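Local coordinates for protein lovastatin nonaketide synthase mokA (Monascus pilosus, PDB 6AD3) that builds the nonaketide precursor of lovastatin (monacolin K) as an iterative type I polyketide synthase, seen here as its condensation domain, at residues V312-R315 with I316-S320; A392-D395 with K396-A400. The protein carries 1 engineered substitution. All blocks are in the same frame, centred on the assembly; numbering follows the deposited sequence.

Interaction 1 of 2, residues V312-R315 with I316-S320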
# COMPACT_ATOMS: atom_id res chain seq x y z
N VAL A 312 -15.65 0.84 20.11
CA VAL A 312 -14.21 0.58 20.25
C VAL A 312 -13.41 1.68 19.55
O VAL A 312 -12.44 2.23 20.11
CB VAL A 312 -13.80 -0.80 19.69
CG1 VAL A 312 -12.31 -0.98 19.81
CG2 VAL A 312 -14.54 -1.92 20.43
N ALA A 313 -13.85 2.07 18.38
CA ALA A 313 -13.20 3.19 17.65
C ALA A 313 -13.25 4.49 18.42
O ALA A 313 -12.24 5.24 18.47
CB ALA A 313 -13.83 3.37 16.30
N PHE A 314 -14.38 4.74 19.06
CA PHE A 314 -14.57 5.92 19.91
C PHE A 314 -13.61 5.91 21.09
O PHE A 314 -12.97 6.94 21.38
CB PHE A 314 -16.03 6.01 20.37
CG PHE A 314 -16.27 7.07 21.43
CD1 PHE A 314 -16.42 8.39 21.07
CD2 PHE A 314 -16.25 6.74 22.76
CE1 PHE A 314 -16.61 9.37 22.03
CE2 PHE A 314 -16.47 7.70 23.73
CZ PHE A 314 -16.66 9.01 23.36
N ARG A 315 -13.51 4.79 21.81
CA ARG A 315 -12.61 4.70 22.93
C ARG A 315 -11.16 4.89 22.49
O ARG A 315 -10.36 5.49 23.20
CB ARG A 315 -12.75 3.35 23.65
CG ARG A 315 -14.07 3.21 24.38
CD ARG A 315 -14.12 2.01 25.31
NE ARG A 315 -15.50 1.83 25.73
CZ ARG A 315 -16.35 0.99 25.14
NH1 ARG A 315 -15.86 0.00 24.39
NH2 ARG A 315 -17.65 1.03 25.45
N ILE A 316 -10.82 4.36 21.34
CA ILE A 316 -9.49 4.56 20.84
C ILE A 316 -9.21 6.04 20.55
O ILE A 316 -8.15 6.55 20.91
CB ILE A 316 -9.25 3.67 19.61
CG1 ILE A 316 -9.15 2.21 20.07
CG2 ILE A 316 -7.95 4.08 18.90
CD1 ILE A 316 -9.14 1.22 18.90
N ARG A 317 -10.16 6.76 19.98
CA ARG A 317 -9.94 8.19 19.76
C ARG A 317 -9.77 8.92 21.07
O ARG A 317 -8.88 9.76 21.21
CB ARG A 317 -11.08 8.82 18.96
CG ARG A 317 -11.17 8.30 17.53
CD ARG A 317 -12.09 9.16 16.65
NE ARG A 317 -13.44 9.27 17.19
CZ ARG A 317 -14.39 8.36 17.01
NH1 ARG A 317 -14.15 7.30 16.26
NH2 ARG A 317 -15.59 8.55 17.53
N GLU A 318 -10.59 8.56 22.06
CA GLU A 318 -10.53 9.25 23.38
C GLU A 318 -9.20 9.01 24.07
O GLU A 318 -8.58 9.95 24.57
CB GLU A 318 -11.69 8.80 24.30
CG GLU A 318 -13.03 9.14 23.71
CD GLU A 318 -13.14 10.62 23.33
OE1 GLU A 318 -13.04 10.96 22.11
OE2 GLU A 318 -13.21 11.43 24.26
N ARG A 319 -8.82 7.74 24.21
CA ARG A 319 -7.62 7.38 24.96
C ARG A 319 -6.33 7.84 24.20
O ARG A 319 -5.39 8.27 24.81
CB ARG A 319 -7.58 5.86 25.26
CG ARG A 319 -8.79 5.26 26.05
CD ARG A 319 -9.42 6.15 27.12
NE ARG A 319 -8.60 6.23 28.34
CZ ARG A 319 -8.74 5.45 29.41
NH1 ARG A 319 -9.67 4.48 29.47
NH2 ARG A 319 -7.86 5.57 30.39
N SER A 320 -6.36 7.83 22.87
CA SER A 320 -5.28 8.40 22.07
C SER A 320 -5.07 9.89 22.39
O SER A 320 -3.98 10.32 22.79
CB SER A 320 -5.55 8.19 20.58
OG SER A 320 -5.48 6.79 20.31
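Phe314 and Glu318 meet one helical turn apart on helix 310-322. Glu318 CG sits over one face of the Phe314 ring, 3.8 Å from the centroid, as a CH-pi contact. Phe314 CG is anti to the backbone N (chi1 171°). Glu318 chi1 sets CG over the ring, and the bend at chi2 (-53°) folds the carboxylate back, nearly parallel to it, with 5° between the planes. The charge of Glu318 is met further along the helix, where OE1 forms a salt bridge with Arg321. Arg317 comes to the same ring from its edge. Arg317 NH2 lies in the ring plane, 3.6 Å from Phe314 CD1, and the guanidinium is steeply turned against the ring. One face of that group also rests over the backbone, on Ala313 O and Phe314 CA, as a packing contact.

The backbone donors are met in the regular alpha-helical pattern. Ile316 N binds Val312 O at 2.9 Å, and Arg317 N, Glu318 N and Arg319 N bind the carbonyls of Ala313, Phe314 and Arg315 in turn. Ile316 O accepts from Ser320 N at 2.9 Å and from Ser320 OG at 2.7 Å, from opposite faces of its plane. On the inner side, Val312 CG1 touches Ile316 CD1 at 4.0 Å. Ile316 also packs on Phe330 and Tyr331 of helix 327-343, and Val312 on Ser511 of helix 495-512. The buried Ser320 hydroxyl is thus paid for within the helix, while the charge of Glu318 is balanced by Arg321 on the more exposed side.

Interaction 2 of 2, residues A392-D395 with K396-A400; sequences ATKD and KVREA
Ala392 touches Lys396 through the backbone of helix 386-401. Ala392 O accepts from Lys396 N at 3.0 Å. Lys396 CB passes close to the same oxygen, but the long chain then bends at chi3 and chi4 and leads away. Its ammonium makes a cation-pi contact with Phe377, at the end of strand 371-377.

Thr393 is buried. Thr393 O accepts from Val397 N at 2.9 Å. The side chains meet more loosely, with Thr393 CG2 4.4 Å from Val397 CG2. Thr393 OG1 is bonded back to His389 O, one turn earlier. Thr393 and Val397 both rest on Leu332 of helix 327-343. Both belong to the buried side of the helix, which packs on this neighbour in the C-terminal half of the condensation domain. This is one of the two chloramphenicol acetyltransferase-like lobes known from such domains.

Lys394 makes the main side-chain contact. Lys394 CD lies over one face of the Arg398 guanidinium, offset toward the rim, and is 3.7 Å from Arg398 NE. The Lys394 chain starts with CG anti to the backbone N (chi1 -175°), and its bends at chi2 and chi3 fold it over the guanidinium. Arg398 is extended from CG to NE. Lys394 also touches Gln329 of helix 327-343. The two cationic ends come close, with Lys394 NZ 4.1 Å from Arg398 NH1.

Asp395 probably eases this repulsion. Asp395 OD1 forms a salt bridge with Lys394 NZ at 2.9 Å, met on the syn side and 28° out of the carboxylate plane. Asp395 O accepts from Glu399 N at 2.9 Å, while Glu399 OE1 is hydrogen-bonded to Tyr261 OH of helix 256-266.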
# COMPACT_ATOMS: atom_id res chain seq x y z
N ALA A 392 5.35 5.64 23.98
CA ALA A 392 6.67 5.30 23.41
C ALA A 392 6.57 5.05 21.91
O ALA A 392 7.44 5.43 21.14
CB ALA A 392 7.28 4.11 24.11
N THR A 393 5.46 4.47 21.50
CA THR A 393 5.24 4.19 20.08
C THR A 393 4.98 5.50 19.32
O THR A 393 5.54 5.71 18.24
CB THR A 393 4.07 3.20 19.90
OG1 THR A 393 4.44 1.95 20.48
CG2 THR A 393 3.79 2.97 18.38
N LYS A 394 4.22 6.40 19.92
CA LYS A 394 4.11 7.75 19.40
C LYS A 394 5.49 8.41 19.16
O LYS A 394 5.71 9.01 18.12
CB LYS A 394 3.25 8.58 20.35
CG LYS A 394 2.93 9.98 19.88
CD LYS A 394 3.73 11.04 20.60
CE LYS A 394 3.50 11.04 22.10
NZ LYS A 394 4.58 11.80 22.80
N ASP A 395 6.38 8.35 20.14
CA ASP A 395 7.71 8.97 19.98
C ASP A 395 8.54 8.28 18.87
O ASP A 395 9.22 8.93 18.08
CB ASP A 395 8.48 8.91 21.31
CG ASP A 395 7.86 9.78 22.38
OD1 ASP A 395 7.15 10.74 22.04
OD2 ASP A 395 8.02 9.45 23.57
N LYS A 396 8.37 6.97 18.75
CA LYS A 396 9.10 6.16 17.75
C LYS A 396 8.66 6.57 16.34
O LYS A 396 9.47 6.70 15.42
CB LYS A 396 8.82 4.67 18.00
CG LYS A 396 9.48 3.72 17.01
CD LYS A 396 9.40 2.25 17.48
CE LYS A 396 10.47 1.96 18.52
NZ LYS A 396 11.36 0.86 18.18
N VAL A 397 7.36 6.76 16.18
CA VAL A 397 6.81 7.18 14.89
C VAL A 397 7.19 8.61 14.53
O VAL A 397 7.67 8.88 13.42
CB VAL A 397 5.28 7.07 14.91
CG1 VAL A 397 4.67 7.78 13.72
CG2 VAL A 397 4.85 5.61 14.97
N ARG A 398 7.14 9.49 15.51
CA ARG A 398 7.54 10.88 15.27
C ARG A 398 9.01 10.95 14.86
O ARG A 398 9.37 11.67 13.93
CB ARG A 398 7.26 11.76 16.49
CG ARG A 398 5.78 12.03 16.72
CD ARG A 398 5.58 12.91 17.96
NE ARG A 398 4.30 13.60 17.97
CZ ARG A 398 3.94 14.47 18.91
NH1 ARG A 398 4.76 14.77 19.91
NH2 ARG A 398 2.75 15.06 18.83
N GLU A 399 9.84 10.15 15.49
CA GLU A 399 11.25 10.13 15.12
C GLU A 399 11.45 9.56 13.71
O GLU A 399 12.19 10.10 12.91
CB GLU A 399 12.04 9.34 16.15
CG GLU A 399 13.54 9.49 16.02
CD GLU A 399 14.26 8.66 17.06
OE1 GLU A 399 14.47 7.46 16.83
OE2 GLU A 399 14.53 9.20 18.14
N ALA A 400 10.77 8.47 13.41
CA ALA A 400 10.81 7.89 12.08
C ALA A 400 10.42 8.93 11.03
O ALA A 400 11.00 8.96 9.96
CB ALA A 400 9.91 6.67 11.98

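In the fold
Interactions 1 and 2 lie on two different helices, 310-322 and 386-401, in the C-terminal half of the domain. Their centres are 19 Å apart. The nearest atoms are about 8 Å apart, so the two do not touch. Helix 327-343 is the common neighbour: Ser320 of interaction 1 packs on its Phe330, and Thr393 of interaction 2 on its Ala333. Interaction 2 also reaches strand 371-377, an outermost strand of the six-stranded sheet, while interaction 1 borders helix 495-512. Condensation domains usually carry their active site in the channel between the two lobes. Both contacts described here are structural packing within the fold.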